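Local atomic coordinates of pectinesterase inhibitor (PDB entry 1XG2), a protein that inhibits pectin methylesterase by forming a complex with the enzyme and may take part in regulating fruit ripening. Residues 8-13 / 21-26; 16-21 / 133-138; 103-108 / 141-146. All coordinates share one frame; numbering follows the deposited sequence.

Contacts 1 and 3 are buried, whereas contact 2 lies at the surface. Contacts 1 and 2 share helix 16-24 and touch directly through the disulfide between Cys10 and Cys19; contacts 2 and 3 share helix 127-149. Contact 1 packs the two arms of the N-terminal hairpin together, contact 2 joins the hairpin to the four-helix bundle, and contact 3 lies within the bundle. All three rest on van der Waals packing, but in different settings: in contact 1 a leucine methyl meets a disulfide sulfur, in contact 2 a leucine methyl meets the aliphatic part of charged side chains, and in contact 3 alanine and serine allow close approach of antiparallel bundle helices beside the pectinesterase surface.

Contact 1. Residues 8-13 / 21-26; sequences EICPKT and QALESD
With chi1 of Leu23 at -66° and chi2 at -176°, its CD1 stands at the far end of an extended branch, and a chi1 of -69° at Cys10 swings SG round beside its own backbone N to meet that methyl. The two belong to the N-terminal helical hairpin of the PMEI fold, in which Cys10 SG is bonded to Cys19 SG on helix 16-24. Leu23 CD1 lies 3.8 Å from Cys10 SG, so the leucine tip packs against the disulfide itself. The same methyl also approaches Ile9 from the side of its short branch, with Ile9 CG2 4.3 Å from Leu23 CD1, a looser touch. The patch is buried and apolar: Ile9 also packs on Leu37 of helix 34-60 and on Ile146 and Leu149 of helix 127-149, while Leu23 reaches Ser41, which places the hairpin against the bundle. From Cys10 to Lys12 the backbone runs as a 3-10 turn, and Thr13 bonds back to Cys10. Its OG1 lies in the plane of the Cys10 carbonyl, on a lone pair, at 2.8 Å from Cys10 O, and Thr13 N bonds to that same oxygen.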
loop_
_atom_site.group_PDB
_atom_site.type_symbol
_atom_site.label_atom_id
_atom_site.label_comp_id
_atom_site.label_asym_id
_atom_site.label_seq_id
_atom_site.Cartn_x
_atom_site.Cartn_y
_atom_site.Cartn_z
ATOM N N GLU B 8 15.505 -7.833 24.773
ATOM C CA GLU B 8 14.119 -7.707 24.323
ATOM C C GLU B 8 13.965 -7.382 22.850
ATOM O O GLU B 8 12.891 -7.593 22.279
ATOM C CB GLU B 8 13.410 -6.614 25.115
ATOM C CG GLU B 8 13.343 -6.884 26.603
ATOM C CD GLU B 8 12.497 -5.843 27.309
ATOM O OE1 GLU B 8 12.950 -5.303 28.322
ATOM O OE2 GLU B 8 11.389 -5.566 26.815
ATOM N N ILE B 9 15.012 -6.829 22.245
ATOM C CA ILE B 9 14.942 -6.363 20.864
ATOM C C ILE B 9 15.393 -7.439 19.898
ATOM O O ILE B 9 14.621 -7.896 19.066
ATOM C CB ILE B 9 15.793 -5.086 20.681
ATOM C CG1 ILE B 9 15.226 -3.941 21.521
ATOM C CG2 ILE B 9 15.796 -4.654 19.224
ATOM C CD1 ILE B 9 16.207 -2.775 21.688
ATOM N N CYS B 10 16.651 -7.855 20.017
ATOM C CA CYS B 10 17.246 -8.712 19.002
ATOM C C CYS B 10 16.498 -10.034 18.750
ATOM O O CYS B 10 16.277 -10.376 17.596
ATOM C CB CYS B 10 18.744 -8.911 19.273
ATOM S SG CYS B 10 19.583 -7.342 18.971
ATOM N N PRO B 11 16.091 -10.764 19.784
ATOM C CA PRO B 11 15.312 -12.007 19.572
ATOM C C PRO B 11 13.986 -11.858 18.804
ATOM O O PRO B 11 13.528 -12.835 18.217
ATOM C CB PRO B 11 15.030 -12.506 20.991
ATOM C CG PRO B 11 16.048 -11.851 21.840
ATOM C CD PRO B 11 16.368 -10.519 21.210
ATOM N N LYS B 12 13.396 -10.665 18.812
ATOM C CA LYS B 12 12.152 -10.393 18.085
ATOM C C LYS B 12 12.368 -9.980 16.629
ATOM O O LYS B 12 11.396 -9.842 15.885
ATOM C CB LYS B 12 11.350 -9.295 18.799
ATOM C CG LYS B 12 10.671 -9.731 20.084
ATOM C CD LYS B 12 10.047 -8.526 20.804
ATOM C CE LYS B 12 9.602 -8.870 22.218
ATOM N NZ LYS B 12 10.736 -8.944 23.192
ATOM N N THR B 13 13.611 -9.733 16.218
ATOM C CA THR B 13 13.877 -9.357 14.839
ATOM C C THR B 13 14.069 -10.595 13.981
ATOM O O THR B 13 14.325 -11.688 14.481
ATOM C CB THR B 13 15.165 -8.466 14.694
ATOM O OG1 THR B 13 16.341 -9.224 15.034
ATOM C CG2 THR B 13 15.162 -7.290 15.655
ATOM N N GLN B 21 25.038 -7.333 16.253
ATOM C CA GLN B 21 26.206 -6.706 15.664
ATOM C C GLN B 21 25.998 -5.192 15.533
ATOM O O GLN B 21 26.883 -4.406 15.872
ATOM C CB GLN B 21 26.465 -7.358 14.312
ATOM C CG GLN B 21 27.670 -6.902 13.546
ATOM C CD GLN B 21 27.757 -7.655 12.214
ATOM O OE1 GLN B 21 27.905 -7.043 11.145
ATOM N NE2 GLN B 21 27.592 -8.979 12.277
ATOM N N ALA B 22 24.805 -4.792 15.105
ATOM C CA ALA B 22 24.489 -3.383 14.898
ATOM C C ALA B 22 24.436 -2.620 16.219
ATOM O O ALA B 22 25.027 -1.553 16.337
ATOM C CB ALA B 22 23.162 -3.234 14.143
ATOM N N LEU B 23 23.731 -3.161 17.209
ATOM C CA LEU B 23 23.597 -2.508 18.503
ATOM C C LEU B 23 24.926 -2.492 19.282
ATOM O O LEU B 23 25.243 -1.518 19.956
ATOM C CB LEU B 23 22.464 -3.169 19.322
ATOM C CG LEU B 23 21.052 -2.985 18.721
ATOM C CD1 LEU B 23 19.912 -3.575 19.596
ATOM C CD2 LEU B 23 20.765 -1.530 18.424
ATOM N N GLU B 24 25.716 -3.553 19.155
ATOM C CA GLU B 24 27.026 -3.623 19.816
ATOM C C GLU B 24 28.053 -2.694 19.158
ATOM O O GLU B 24 29.114 -2.449 19.732
ATOM C CB GLU B 24 27.566 -5.059 19.828
ATOM C CG GLU B 24 27.151 -5.884 21.044
ATOM C CD GLU B 24 27.794 -7.268 21.053
ATOM O OE1 GLU B 24 28.315 -7.698 19.988
ATOM O OE2 GLU B 24 27.768 -7.932 22.116
ATOM N N SER B 25 27.755 -2.175 17.964
ATOM C CA SER B 25 28.663 -1.243 17.290
ATOM C C SER B 25 28.596 0.170 17.897
ATOM O O SER B 25 29.388 1.033 17.546
ATOM C CB SER B 25 28.397 -1.210 15.780
ATOM O OG SER B 25 27.240 -0.453 15.470
ATOM N N ASP B 26 27.634 0.393 18.794
ATOM C CA ASP B 26 27.518 1.637 19.567
ATOM C C ASP B 26 28.436 1.601 20.798
ATOM O O ASP B 26 28.173 0.852 21.726
ATOM C CB ASP B 26 26.060 1.821 20.011
ATOM C CG ASP B 26 25.796 3.170 20.673
ATOM O OD1 ASP B 26 26.751 3.920 20.946
ATOM O OD2 ASP B 26 24.641 3.561 20.959
#

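Contact 2. Residues 16-21 / 133-138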
loop_
_atom_site.group_PDB
_atom_site.type_symbol
_atom_site.label_atom_id
_atom_site.label_comp_id
_atom_site.label_asym_id
_atom_site.label_seq_id
_atom_site.Cartn_x
_atom_site.Cartn_y
_atom_site.Cartn_z
ATOM N N PRO B 16 18.458 -11.789 14.351
ATOM C CA PRO B 16 19.050 -11.460 15.656
ATOM C C PRO B 16 20.567 -11.287 15.643
ATOM O O PRO B 16 21.085 -10.497 16.416
ATOM C CB PRO B 16 18.644 -12.663 16.533
ATOM C CG PRO B 16 17.414 -13.181 15.898
ATOM C CD PRO B 16 17.639 -13.019 14.413
ATOM N N SER B 17 21.282 -12.029 14.809
ATOM C CA SER B 17 22.733 -11.896 14.760
ATOM C C SER B 17 23.123 -10.510 14.268
ATOM O O SER B 17 24.014 -9.875 14.822
ATOM C CB SER B 17 23.348 -12.960 13.857
ATOM O OG SER B 17 23.112 -14.237 14.411
ATOM N N LEU B 18 22.444 -10.046 13.223
ATOM C CA LEU B 18 22.723 -8.739 12.652
ATOM C C LEU B 18 22.321 -7.637 13.619
ATOM O O LEU B 18 23.053 -6.674 13.801
ATOM C CB LEU B 18 22.009 -8.551 11.317
ATOM C CG LEU B 18 22.283 -7.187 10.673
ATOM C CD1 LEU B 18 23.784 -6.942 10.423
ATOM C CD2 LEU B 18 21.487 -7.054 9.366
ATOM N N CYS B 19 21.163 -7.795 14.241
ATOM C CA CYS B 19 20.711 -6.869 15.263
ATOM C C CYS B 19 21.766 -6.673 16.352
ATOM O O CYS B 19 22.110 -5.540 16.682
ATOM C CB CYS B 19 19.391 -7.363 15.866
ATOM S SG CYS B 19 18.762 -6.364 17.236
ATOM N N LEU B 20 22.288 -7.776 16.890
ATOM C CA LEU B 20 23.324 -7.714 17.922
ATOM C C LEU B 20 24.566 -6.980 17.434
ATOM O O LEU B 20 25.074 -6.109 18.103
ATOM C CB LEU B 20 23.695 -9.123 18.406
ATOM C CG LEU B 20 24.755 -9.166 19.517
ATOM C CD1 LEU B 20 24.255 -8.434 20.760
ATOM C CD2 LEU B 20 25.149 -10.611 19.840
ATOM N N GLN B 21 25.038 -7.333 16.253
ATOM C CA GLN B 21 26.206 -6.706 15.664
ATOM C C GLN B 21 25.998 -5.192 15.533
ATOM O O GLN B 21 26.883 -4.406 15.872
ATOM C CB GLN B 21 26.465 -7.358 14.312
ATOM C CG GLN B 21 27.670 -6.902 13.546
ATOM C CD GLN B 21 27.757 -7.655 12.214
ATOM O OE1 GLN B 21 27.905 -7.043 11.145
ATOM N NE2 GLN B 21 27.592 -8.979 12.277
ATOM N N ASP B 133 19.030 -5.590 -0.159
ATOM C CA ASP B 133 17.599 -5.567 0.172
ATOM C C ASP B 133 17.334 -6.274 1.504
ATOM O O ASP B 133 16.634 -5.751 2.373
ATOM C CB ASP B 133 16.754 -6.273 -0.907
ATOM C CG ASP B 133 16.706 -5.518 -2.246
ATOM O OD1 ASP B 133 16.970 -4.297 -2.284
ATOM O OD2 ASP B 133 16.390 -6.089 -3.316
ATOM N N LEU B 134 17.895 -7.473 1.662
ATOM C CA LEU B 134 17.664 -8.256 2.876
ATOM C C LEU B 134 18.248 -7.544 4.075
ATOM O O LEU B 134 17.698 -7.626 5.190
ATOM C CB LEU B 134 18.259 -9.665 2.786
ATOM C CG LEU B 134 17.625 -10.640 1.803
ATOM C CD1 LEU B 134 18.287 -12.008 1.961
ATOM C CD2 LEU B 134 16.121 -10.737 1.996
ATOM N N LYS B 135 19.346 -6.830 3.853
ATOM C CA LYS B 135 19.970 -6.071 4.922
ATOM C C LYS B 135 19.093 -4.889 5.361
ATOM O O LYS B 135 18.931 -4.648 6.543
ATOM C CB LYS B 135 21.350 -5.575 4.505
ATOM C CG LYS B 135 22.146 -5.004 5.650
ATOM C CD LYS B 135 23.401 -4.322 5.164
ATOM C CE LYS B 135 24.636 -4.666 6.008
ATOM N NZ LYS B 135 25.533 -3.456 6.097
ATOM N N LEU B 136 18.532 -4.153 4.412
ATOM C CA LEU B 136 17.673 -3.042 4.786
ATOM C C LEU B 136 16.473 -3.574 5.545
ATOM O O LEU B 136 16.029 -2.960 6.499
ATOM C CB LEU B 136 17.191 -2.271 3.568
ATOM C CG LEU B 136 16.329 -1.057 3.919
ATOM C CD1 LEU B 136 17.077 -0.136 4.858
ATOM C CD2 LEU B 136 15.902 -0.321 2.640
ATOM N N GLU B 137 15.947 -4.706 5.095
ATOM C CA GLU B 137 14.792 -5.322 5.739
ATOM C C GLU B 137 15.133 -5.685 7.184
ATOM O O GLU B 137 14.383 -5.358 8.107
ATOM C CB GLU B 137 14.332 -6.557 4.964
ATOM C CG GLU B 137 13.584 -6.252 3.675
ATOM C CD GLU B 137 13.197 -7.504 2.909
ATOM O OE1 GLU B 137 13.647 -8.605 3.283
ATOM O OE2 GLU B 137 12.441 -7.386 1.929
ATOM N N ASP B 138 16.289 -6.311 7.383
ATOM C CA ASP B 138 16.734 -6.726 8.719
ATOM C C ASP B 138 16.941 -5.513 9.632
ATOM O O ASP B 138 16.582 -5.530 10.818
ATOM C CB ASP B 138 18.015 -7.570 8.621
ATOM C CG ASP B 138 17.793 -8.901 7.913
ATOM O OD1 ASP B 138 18.783 -9.571 7.499
ATOM O OD2 ASP B 138 16.658 -9.370 7.722
#
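Leu18 bears the contact from helix 16-24, resting its CD2 methyl on Asp138 and Lys135 of helix 127-149. The segment begins at Pro16, whose carbonyl oxygen accepts a hydrogen bond from Leu20 N; Ser17 O does the same for Gln21 N, as in a regular alpha-helix. In Leu18, chi1 of -180° puts CG opposite the backbone N, and the second torsion then leaves CD2 as the extended end of the side chain, the methyl that reaches helix 127-149. There CD2 comes within 3.6 Å of Asp138 CB, and the two side chains cross at about a right angle. The aliphatic stem of Lys135 is met at the border, with Leu18 CD2 4.3 Å from Lys135 CG. Next in sequence, Cys19 turns from this contact to the disulfide that holds helix 16-24 to the other arm of the hairpin. Asn15, just ahead of the helix, serves both partners: its OD1 accepts a hydrogen bond from Leu18 N and its ND2 donates to Asp138 OD1. A long, weak ion pair also joins Asp138 OD2 to Arg14. Asp138 OD1 itself lies 4.1 Å from Leu18 CD2; the methylene takes the closest touch, and the bond from Asn15 probably helps the carboxylate tolerate the methyl alongside it at this partly exposed place.

Contact 3. Residues 103-108 / 141-146; sequences IYASAA and DIVLVI
Leu144 and Ala105 are the pair whose CA atoms come nearest across segments 103-108 and 141-146, 6.2 Å apart, in two antiparallel helices of the four-helix bundle. The segments of helices 98-118 and 127-149 run at 161° to each other, with axes 9.1 Å apart at nearest approach. Leu144 CB leaves the backbone without itself touching the other segment, and chi1 of -69° turns CG beside the leucine's own N, so that the end of the side chain comes nearer to helix 98-118. CG then grazes the alanine, 4.1 Å from Ala105 CB. CD1 continues the chain anti to CA, chi2 167°, and lies 4.3 Å from Ser106 OG. CD2, the other branch, makes the closer contacts, lying against both the amide N and the hydroxyl of Ser106: it is 3.7 Å from Ala105 CB, 3.6 Å from Ser106 N and 3.3 Å from Ser106 OG. Ser106 OG bonds back along its own helix to Asn102 O, and this last approach is methyl-on-hydroxyl packing. Ala105 CB is thus wedged between Leu144 and Val143, which comes in with CG1 at 3.7 Å from that carbon. Since the alanine methyl and the serine are both small, the larger branched residues can lie close against helix 98-118. All four touching residues are buried. One border of the contact also faces the enzyme: Leu144 packs on Gln191 of the pectinesterase chain, and the neighbouring Tyr104 OH hydrogen-bonds to Asp118 of that chain. Inside the bundle, Val143 leans on Ser41 and Ile42 of helix 34-60, and Ala108 packs on Ala82 and Leu86 of helix 66-95. On the hairpin side, Ile142, Val145 and Ile146 receive Ile9 of helix 4-9.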
loop_
_atom_site.group_PDB
_atom_site.type_symbol
_atom_site.label_atom_id
_atom_site.label_comp_id
_atom_site.label_asym_id
_atom_site.label_seq_id
_atom_site.Cartn_x
_atom_site.Cartn_y
_atom_site.Cartn_z
ATOM N N ILE B 103 4.712 2.903 11.058
ATOM C CA ILE B 103 4.260 3.049 9.677
ATOM C C ILE B 103 5.406 3.444 8.727
ATOM O O ILE B 103 5.539 2.867 7.637
ATOM C CB ILE B 103 3.123 4.095 9.612
ATOM C CG1 ILE B 103 1.889 3.612 10.389
ATOM C CG2 ILE B 103 2.773 4.430 8.152
ATOM C CD1 ILE B 103 1.235 2.384 9.848
ATOM N N TYR B 104 6.228 4.409 9.126
ATOM C CA TYR B 104 7.289 4.880 8.248
ATOM C C TYR B 104 8.429 3.863 8.155
ATOM O O TYR B 104 8.976 3.672 7.073
ATOM C CB TYR B 104 7.802 6.258 8.649
ATOM C CG TYR B 104 6.882 7.368 8.191
ATOM C CD1 TYR B 104 5.580 7.448 8.679
ATOM C CD2 TYR B 104 7.284 8.309 7.242
ATOM C CE1 TYR B 104 4.721 8.453 8.274
ATOM C CE2 TYR B 104 6.399 9.344 6.826
ATOM C CZ TYR B 104 5.128 9.394 7.367
ATOM O OH TYR B 104 4.221 10.367 6.989
ATOM N N ALA B 105 8.757 3.193 9.258
ATOM C CA ALA B 105 9.730 2.097 9.200
ATOM C C ALA B 105 9.205 0.917 8.388
ATOM O O ALA B 105 9.979 0.264 7.683
ATOM C CB ALA B 105 10.169 1.648 10.604
ATOM N N SER B 106 7.896 0.659 8.454
ATOM C CA SER B 106 7.276 -0.384 7.647
ATOM C C SER B 106 7.372 -0.052 6.163
ATOM O O SER B 106 7.640 -0.934 5.339
ATOM C CB SER B 106 5.803 -0.591 8.029
ATOM O OG SER B 106 5.672 -1.175 9.304
ATOM N N ALA B 107 7.181 1.227 5.822
ATOM C CA ALA B 107 7.265 1.667 4.432
ATOM C C ALA B 107 8.691 1.539 3.903
ATOM O O ALA B 107 8.903 1.116 2.759
ATOM C CB ALA B 107 6.772 3.123 4.278
ATOM N N ALA B 108 9.664 1.889 4.734
ATOM C CA ALA B 108 11.076 1.781 4.369
ATOM C C ALA B 108 11.452 0.329 4.101
ATOM O O ALA B 108 12.031 0.020 3.071
ATOM C CB ALA B 108 11.952 2.342 5.474
ATOM N N ASP B 141 13.699 -3.826 10.557
ATOM C CA ASP B 141 13.008 -4.647 11.539
ATOM C C ASP B 141 13.455 -4.323 12.976
ATOM O O ASP B 141 12.652 -4.394 13.901
ATOM C CB ASP B 141 13.202 -6.118 11.229
ATOM C CG ASP B 141 12.138 -6.978 11.842
ATOM O OD1 ASP B 141 10.952 -6.571 11.866
ATOM O OD2 ASP B 141 12.386 -8.092 12.303
ATOM N N ILE B 142 14.717 -3.943 13.165
ATOM C CA ILE B 142 15.171 -3.495 14.477
ATOM C C ILE B 142 14.345 -2.271 14.888
ATOM O O ILE B 142 13.874 -2.166 16.010
ATOM C CB ILE B 142 16.690 -3.164 14.506
ATOM C CG1 ILE B 142 17.541 -4.367 14.097
ATOM C CG2 ILE B 142 17.112 -2.791 15.915
ATOM C CD1 ILE B 142 18.971 -4.005 13.765
ATOM N N VAL B 143 14.163 -1.352 13.952
ATOM C CA VAL B 143 13.400 -0.151 14.223
ATOM C C VAL B 143 11.958 -0.492 14.540
ATOM O O VAL B 143 11.388 0.059 15.464
ATOM C CB VAL B 143 13.434 0.831 13.035
ATOM C CG1 VAL B 143 12.610 2.070 13.349
ATOM C CG2 VAL B 143 14.863 1.209 12.707
ATOM N N LEU B 144 11.375 -1.409 13.781
ATOM C CA LEU B 144 9.989 -1.810 14.008
ATOM C C LEU B 144 9.813 -2.418 15.402
ATOM O O LEU B 144 8.855 -2.114 16.100
ATOM C CB LEU B 144 9.534 -2.808 12.933
ATOM C CG LEU B 144 9.389 -2.235 11.524
ATOM C CD1 LEU B 144 9.238 -3.333 10.479
ATOM C CD2 LEU B 144 8.170 -1.297 11.459
ATOM N N VAL B 145 10.754 -3.267 15.817
ATOM C CA VAL B 145 10.650 -3.925 17.116
ATOM C C VAL B 145 10.707 -2.874 18.230
ATOM O O VAL B 145 9.920 -2.899 19.182
ATOM C CB VAL B 145 11.745 -4.989 17.292
ATOM C CG1 VAL B 145 11.852 -5.436 18.774
ATOM C CG2 VAL B 145 11.451 -6.177 16.413
ATOM N N ILE B 146 11.610 -1.923 18.093
ATOM C CA ILE B 146 11.752 -0.893 19.097
ATOM C C ILE B 146 10.467 -0.048 19.128
ATOM O O ILE B 146 9.965 0.275 20.208
ATOM C CB ILE B 146 13.021 -0.060 18.822
ATOM C CG1 ILE B 146 14.278 -0.892 19.104
ATOM C CG2 ILE B 146 13.063 1.182 19.683
ATOM C CD1 ILE B 146 15.557 -0.211 18.677
#